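Local coordinates for protein LpxE (Aquifex aeolicus, PDB 6EBU) that probably hydrolyses phosphate esters in the membrane as a lipid A 1-phosphatase of the PAP2 superfamily, at residues A[157-160]-A[161-165]. The protein carries 1 engineered substitution. Residues are numbered along the deposited sequence; the frame is centred on the assembly and turned at random.
Sequences GALI and GIICG
Gly157 to Ile160 give their carbonyl oxygens to the amides of Gly161 to Cys164, an unbroken i to i+4 ladder within the alpha-helix 151-170, which largely coincides with a predicted transmembrane segment of this PAP2-family protein. The first rung, Gly161 N to Gly157 O, is 3.0 Å long; the next, Ile162 N to Ala158 O, is 2.9 Å. Ile163 N reaches Leu159 O at 3.0 Å, and Cys164 N closes the set on Ile160 O at 2.9 Å. The N-H...O angles of the four bonds run from 163° to 169°. All four peptide donors are thereby satisfied inside the helix, as is Gly165 N, which bonds to Gly161 O.

Hydrocarbon also flanks these acceptors. Ile162 has CG1 beside its own backbone N (chi1 -61°), which brings that methylene to 3.2 Å from Ala158 O; Ile163 repeats the placement over Leu159 O. One turn apart, Leu159 and Ile163 run side by side on an exposed flank and meet through CG and CD1.

Packing differs round the helix. Ala158 and Ile162 both touch Phe114 of helix 108-121, and Ala158 also contacts a bound octyl glucoside, while Ile160 packs on Leu74 and Cys164 on Leu70, both of helix 61-82. On that buried side the CG2 methyl of Ile160 meets Cys164 SG at 3.9 Å, and the same sulfur lies 3.3 Å from Ile160 O.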
ATOM      1  N   GLY A 157      -0.062   6.882   1.027  1.00 38.41           N
ATOM      2  CA  GLY A 157       0.556   5.854   0.204  1.00 31.92           C
ATOM      3  C   GLY A 157      -0.222   5.592  -1.070  1.00 35.25           C
ATOM      4  O   GLY A 157       0.349   5.534  -2.162  1.00 34.56           O
ATOM      5  N   ALA A 158      -1.544   5.441  -0.948  1.00 39.08           N
ATOM      6  CA  ALA A 158      -2.384   5.310  -2.135  1.00 37.31           C
ATOM      7  C   ALA A 158      -2.248   6.528  -3.038  1.00 39.81           C
ATOM      8  O   ALA A 158      -2.170   6.396  -4.266  1.00 40.16           O
ATOM      9  CB  ALA A 158      -3.843   5.106  -1.729  1.00 36.02           C
ATOM     10  N   LEU A 159      -2.213   7.724  -2.445  1.00 36.69           N
ATOM     11  CA  LEU A 159      -2.051   8.943  -3.230  1.00 37.34           C
ATOM     12  C   LEU A 159      -0.740   8.924  -4.006  1.00 37.42           C
ATOM     13  O   LEU A 159      -0.707   9.250  -5.198  1.00 40.92           O
ATOM     14  CB  LEU A 159      -2.115  10.161  -2.307  1.00 50.95           C
ATOM     15  CG  LEU A 159      -2.638  11.464  -2.909  1.00 54.80           C
ATOM     16  CD1 LEU A 159      -4.159  11.478  -2.891  1.00 62.33           C
ATOM     17  CD2 LEU A 159      -2.071  12.660  -2.157  1.00 64.25           C
ATOM     18  N   ILE A 160       0.351   8.535  -3.343  1.00 34.77           N
ATOM     19  CA  ILE A 160       1.650   8.461  -4.010  1.00 41.55           C
ATOM     20  C   ILE A 160       1.597   7.473  -5.168  1.00 37.55           C
ATOM     21  O   ILE A 160       2.075   7.756  -6.274  1.00 39.73           O
ATOM     22  CB  ILE A 160       2.750   8.086  -3.000  1.00 47.67           C
ATOM     23  CG1 ILE A 160       2.918   9.193  -1.957  1.00 36.45           C
ATOM     24  CG2 ILE A 160       4.065   7.810  -3.715  1.00 50.06           C
ATOM     25  CD1 ILE A 160       3.815   8.805  -0.807  1.00 48.81           C
ATOM     26  N   GLY A 161       1.004   6.302  -4.936  1.00 40.03           N
ATOM     27  CA  GLY A 161       0.941   5.294  -5.982  1.00 34.77           C
ATOM     28  C   GLY A 161       0.154   5.747  -7.197  1.00 38.59           C
ATOM     29  O   GLY A 161       0.581   5.544  -8.336  1.00 39.38           O
ATOM     30  N   ILE A 162      -1.005   6.367  -6.973  1.00 34.74           N
ATOM     31  CA  ILE A 162      -1.818   6.840  -8.092  1.00 41.11           C
ATOM     32  C   ILE A 162      -1.082   7.928  -8.866  1.00 36.95           C
ATOM     33  O   ILE A 162      -1.044   7.914 -10.101  1.00 35.61           O
ATOM     34  CB  ILE A 162      -3.187   7.329  -7.587  1.00 39.99           C
ATOM     35  CG1 ILE A 162      -3.939   6.180  -6.911  1.00 40.50           C
ATOM     36  CG2 ILE A 162      -4.000   7.900  -8.737  1.00 36.89           C
ATOM     37  CD1 ILE A 162      -5.152   6.623  -6.118  1.00 43.39           C
ATOM     38  N   ILE A 163      -0.472   8.877  -8.152  1.00 40.35           N
ATOM     39  CA  ILE A 163       0.210   9.986  -8.813  1.00 36.86           C
ATOM     40  C   ILE A 163       1.403   9.482  -9.617  1.00 41.51           C
ATOM     41  O   ILE A 163       1.571   9.831 -10.792  1.00 41.30           O
ATOM     42  CB  ILE A 163       0.629  11.045  -7.778  1.00 53.15           C
ATOM     43  CG1 ILE A 163      -0.609  11.738  -7.206  1.00 47.34           C
ATOM     44  CG2 ILE A 163       1.571  12.066  -8.398  1.00 44.55           C
ATOM     45  CD1 ILE A 163      -0.298  12.758  -6.133  1.00 62.91           C
ATOM     46  N   CYS A 164       2.243   8.644  -9.004  1.00 43.66           N
ATOM     47  CA  CYS A 164       3.425   8.145  -9.701  1.00 35.71           C
ATOM     48  C   CYS A 164       3.052   7.268 -10.889  1.00 42.40           C
ATOM     49  O   CYS A 164       3.771   7.249 -11.895  1.00 42.09           O
ATOM     50  CB  CYS A 164       4.318   7.378  -8.731  1.00 34.59           C
ATOM     51  SG  CYS A 164       5.058   8.419  -7.460  1.00 55.74           S
ATOM     52  N   GLY A 165       1.941   6.539 -10.796  1.00 44.74           N
ATOM     53  CA  GLY A 165       1.483   5.770 -11.940  1.00 35.06           C
ATOM     54  C   GLY A 165       1.015   6.655 -13.080  1.00 44.65           C
ATOM     55  O   GLY A 165       1.339   6.409 -14.245  1.00 41.84           O
TER